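Local coordinates for uncharacterized protein (Aeropyrum pernix, PDB 3P1Z), which is of unknown function but probably binds nucleic acid and may act as a tRNA-intron lyase, splitting introns from precursor tRNA, at residues 149-154 with 159-164. Residues are numbered along the deposited sequence; the frame is centred on the assembly and turned at random.
Sequences VAIVDR and TYYEAR
Tyr161 lays the rim of its ring beside two aliphatic side chains of the neighbouring strand. CD1 of Ile151 reaches that edge near the ring plane, 4.1 Å from CD2 of Tyr161, while CG1 of Val149 packs against the root of the same side chain, 3.8 Å from CB of Tyr161. With CG1 anti to the carbonyl carbon (chi1 -60°), the longer branch of Ile151 lies on the Tyr161 side and CG2 points away from it. Thr159 shares this face of the sheet. On the other face, Tyr160 meets Ala150 obliquely through the CD1-CE1 side of its ring, with the methyl CB of Ala150 nearest to CE1 of Tyr160. The phenol OH of Tyr160 is hydrogen-bonded to Asp91 on helix 83-95, whose Val88 and Leu92 also pack on the tyrosine.

Strands 146-152 and 158-166 form an antiparallel hairpin at one side of the mixed sheet, in which 158-166 is an outermost strand within this chain; segment 149-154 belongs to the catalytic C-terminal domain of the tRNA-intron endonuclease family. The N-to-C directions of the short segments make 153°, some 27° from exactly antiparallel. Val149 with Tyr161 and Ile151 with Thr159 are hydrogen-bonded pairs that flank the non-hydrogen-bonded pair Ala150-Tyr160. Val149 and Tyr161 exchange two backbone bonds, N of Val149 to O of Tyr161 at 2.7 Å and N of Tyr161 to O of Val149 at 2.9 Å. Ile151 and Thr159 do the same, with N of Thr159 2.9 Å from O of Ile151. On its outer side, strand 158-166 pairs through Tyr161, Glu162 and Arg164 with an antiparallel strand of a neighbouring subunit, continuing the sheet across the interface. Apolar contacts between the strands line both faces, and helix 83-95, strand 115-123 and that subunit bury them. The four backbone bonds satisfy N and O of Val149, Ile151, Thr159 and Tyr161, so these buried polar atoms are paired across the strands and the register is fixed.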
ATOM      1  N   VAL A 149      11.553   2.474  15.016  1.00 47.44           N
ATOM      2  CA  VAL A 149      10.096   2.421  15.011  1.00 44.03           C
ATOM      3  C   VAL A 149       9.637   0.969  15.184  1.00 42.24           C
ATOM      4  O   VAL A 149      10.067   0.059  14.469  1.00 37.83           O
ATOM      5  CB  VAL A 149       9.502   3.085  13.740  1.00 38.91           C
ATOM      6  CG1 VAL A 149       9.082   2.042  12.717  1.00 51.11           C
ATOM      7  CG2 VAL A 149       8.340   3.966  14.091  1.00 38.57           C
ATOM      8  N   ALA A 150       8.789   0.750  16.176  1.00 43.11           N
ATOM      9  CA  ALA A 150       8.234  -0.578  16.401  1.00 46.32           C
ATOM     10  C   ALA A 150       6.727  -0.561  16.183  1.00 46.26           C
ATOM     11  O   ALA A 150       5.981   0.114  16.897  1.00 45.29           O
ATOM     12  CB  ALA A 150       8.584  -1.098  17.798  1.00 40.10           C
ATOM     13  N   ILE A 151       6.289  -1.292  15.173  1.00 40.01           N
ATOM     14  CA  ILE A 151       4.878  -1.362  14.876  1.00 40.40           C
ATOM     15  C   ILE A 151       4.294  -2.673  15.337  1.00 42.08           C
ATOM     16  O   ILE A 151       4.764  -3.748  14.986  1.00 49.51           O
ATOM     17  CB  ILE A 151       4.614  -1.159  13.390  1.00 40.89           C
ATOM     18  CG1 ILE A 151       5.141   0.219  12.991  1.00 42.12           C
ATOM     19  CG2 ILE A 151       3.116  -1.292  13.088  1.00 38.82           C
ATOM     20  CD1 ILE A 151       5.986   0.211  11.773  1.00 49.63           C
ATOM     21  N   VAL A 152       3.260  -2.563  16.146  1.00 38.36           N
ATOM     22  CA  VAL A 152       2.575  -3.721  16.643  1.00 41.11           C
ATOM     23  C   VAL A 152       1.268  -3.762  15.904  1.00 35.34           C
ATOM     24  O   VAL A 152       0.446  -2.878  16.064  1.00 37.43           O
ATOM     25  CB  VAL A 152       2.326  -3.587  18.162  1.00 36.56           C
ATOM     26  CG1 VAL A 152       1.719  -4.875  18.729  1.00 35.52           C
ATOM     27  CG2 VAL A 152       3.625  -3.232  18.869  1.00 36.16           C
ATOM     28  N   ASP A 153       1.060  -4.778  15.088  1.00 34.16           N
ATOM     29  CA  ASP A 153      -0.206  -4.857  14.380  1.00 41.10           C
ATOM     30  C   ASP A 153      -1.373  -5.270  15.287  1.00 42.40           C
ATOM     31  O   ASP A 153      -1.204  -5.623  16.464  1.00 38.52           O
ATOM     32  CB  ASP A 153      -0.124  -5.777  13.150  1.00 43.18           C
ATOM     33  CG  ASP A 153      -0.386  -7.250  13.486  1.00 49.43           C
ATOM     34  OD1 ASP A 153      -0.879  -8.003  12.622  1.00 55.20           O
ATOM     35  OD2 ASP A 153      -0.092  -7.663  14.611  1.00 45.48           O
ATOM     36  N   ARG A 154      -2.562  -5.226  14.704  1.00 40.69           N
ATOM     37  CA  ARG A 154      -3.794  -5.408  15.438  1.00 40.67           C
ATOM     38  C   ARG A 154      -3.835  -6.730  16.180  1.00 45.58           C
ATOM     39  O   ARG A 154      -4.672  -6.902  17.063  1.00 55.44           O
ATOM     40  CB  ARG A 154      -4.990  -5.293  14.494  1.00 38.44           C
ATOM     41  CG  ARG A 154      -5.308  -6.525  13.681  1.00 38.04           C
ATOM     42  CD  ARG A 154      -6.504  -6.231  12.787  1.00 40.85           C
ATOM     43  NE  ARG A 154      -6.761  -7.222  11.742  1.00 45.49           N
ATOM     44  CZ  ARG A 154      -6.089  -7.298  10.597  1.00 44.59           C
ATOM     45  NH1 ARG A 154      -5.101  -6.455  10.347  1.00 52.25           N
ATOM     46  NH2 ARG A 154      -6.394  -8.217   9.701  1.00 43.80           N
ATOM     47  N   THR A 159       7.051  -5.447  14.480  1.00 49.35           N
ATOM     48  CA  THR A 159       8.097  -5.230  13.490  1.00 54.16           C
ATOM     49  C   THR A 159       8.983  -4.061  13.882  1.00 53.30           C
ATOM     50  O   THR A 159       8.534  -3.111  14.519  1.00 52.03           O
ATOM     51  CB  THR A 159       7.519  -4.973  12.099  1.00 49.35           C
ATOM     52  OG1 THR A 159       6.354  -5.782  11.922  1.00 51.16           O
ATOM     53  CG2 THR A 159       8.528  -5.352  11.065  1.00 51.60           C
ATOM     54  N   TYR A 160      10.251  -4.139  13.509  1.00 53.66           N
ATOM     55  CA  TYR A 160      11.185  -3.079  13.854  1.00 53.63           C
ATOM     56  C   TYR A 160      11.804  -2.465  12.608  1.00 60.36           C
ATOM     57  O   TYR A 160      12.234  -3.174  11.697  1.00 61.09           O
ATOM     58  CB  TYR A 160      12.280  -3.606  14.776  1.00 56.01           C
ATOM     59  CG  TYR A 160      11.809  -3.961  16.169  1.00 55.75           C
ATOM     60  CD1 TYR A 160      11.549  -2.968  17.116  1.00 57.57           C
ATOM     61  CD2 TYR A 160      11.644  -5.284  16.548  1.00 54.73           C
ATOM     62  CE1 TYR A 160      11.137  -3.284  18.397  1.00 55.50           C
ATOM     63  CE2 TYR A 160      11.227  -5.614  17.834  1.00 57.82           C
ATOM     64  CZ  TYR A 160      10.971  -4.610  18.750  1.00 55.22           C
ATOM     65  OH  TYR A 160      10.550  -4.936  20.013  1.00 48.20           O
ATOM     66  N   TYR A 161      11.839  -1.137  12.577  1.00 60.61           N
ATOM     67  CA  TYR A 161      12.428  -0.403  11.465  1.00 54.31           C
ATOM     68  C   TYR A 161      13.175   0.824  11.952  1.00 53.48           C
ATOM     69  O   TYR A 161      12.631   1.658  12.668  1.00 52.41           O
ATOM     70  CB  TYR A 161      11.348   0.039  10.479  1.00 56.18           C
ATOM     71  CG  TYR A 161      10.635  -1.099   9.788  1.00 59.30           C
ATOM     72  CD1 TYR A 161      11.230  -1.790   8.740  1.00 61.74           C
ATOM     73  CD2 TYR A 161       9.362  -1.478  10.178  1.00 63.29           C
ATOM     74  CE1 TYR A 161      10.579  -2.830   8.105  1.00 61.03           C
ATOM     75  CE2 TYR A 161       8.700  -2.522   9.546  1.00 65.95           C
ATOM     76  CZ  TYR A 161       9.314  -3.198   8.511  1.00 65.92           C
ATOM     77  OH  TYR A 161       8.650  -4.239   7.880  1.00 67.76           O
ATOM     78  N   GLU A 162      14.436   0.927  11.571  1.00 59.24           N
ATOM     79  CA  GLU A 162      15.147   2.187  11.681  1.00 55.01           C
ATOM     80  C   GLU A 162      14.437   3.180  10.787  1.00 49.83           C
ATOM     81  O   GLU A 162      14.084   2.858   9.662  1.00 59.12           O
ATOM     82  CB  GLU A 162      16.578   2.013  11.196  1.00 56.43           C
ATOM     83  CG  GLU A 162      17.496   3.134  11.585  1.00 63.26           C
ATOM     84  CD  GLU A 162      18.933   2.673  11.718  1.00 70.64           C
ATOM     85  OE1 GLU A 162      19.787   3.525  12.032  1.00 80.49           O
ATOM     86  OE2 GLU A 162      19.207   1.468  11.521  1.00 54.29           O
ATOM     87  N   ALA A 163      14.226   4.388  11.285  1.00 55.73           N
ATOM     88  CA  ALA A 163      13.665   5.470  10.475  1.00 54.08           C
ATOM     89  C   ALA A 163      14.539   6.732  10.570  1.00 51.70           C
ATOM     90  O   ALA A 163      14.464   7.474  11.543  1.00 49.43           O
ATOM     91  CB  ALA A 163      12.234   5.761  10.907  1.00 47.18           C
ATOM     92  N   ARG A 164      15.369   6.967   9.560  1.00 54.63           N
ATOM     93  CA  ARG A 164      16.313   8.086   9.603  1.00 59.06           C
ATOM     94  C   ARG A 164      15.889   9.268   8.748  1.00 53.15           C
ATOM     95  O   ARG A 164      15.729   9.127   7.538  1.00 59.56           O
ATOM     96  CB  ARG A 164      17.721   7.619   9.212  1.00 56.82           C
ATOM     97  CG  ARG A 164      18.433   6.919  10.367  1.00 71.06           C
ATOM     98  CD  ARG A 164      19.823   6.423  10.021  1.00 79.55           C
ATOM     99  NE  ARG A 164      20.573   7.381   9.220  1.00 78.35           N
ATOM    100  CZ  ARG A 164      20.691   7.306   7.898  1.00 83.63           C
ATOM    101  NH1 ARG A 164      20.109   6.309   7.230  1.00 74.72           N
ATOM    102  NH2 ARG A 164      21.396   8.224   7.244  1.00 83.84           N
TER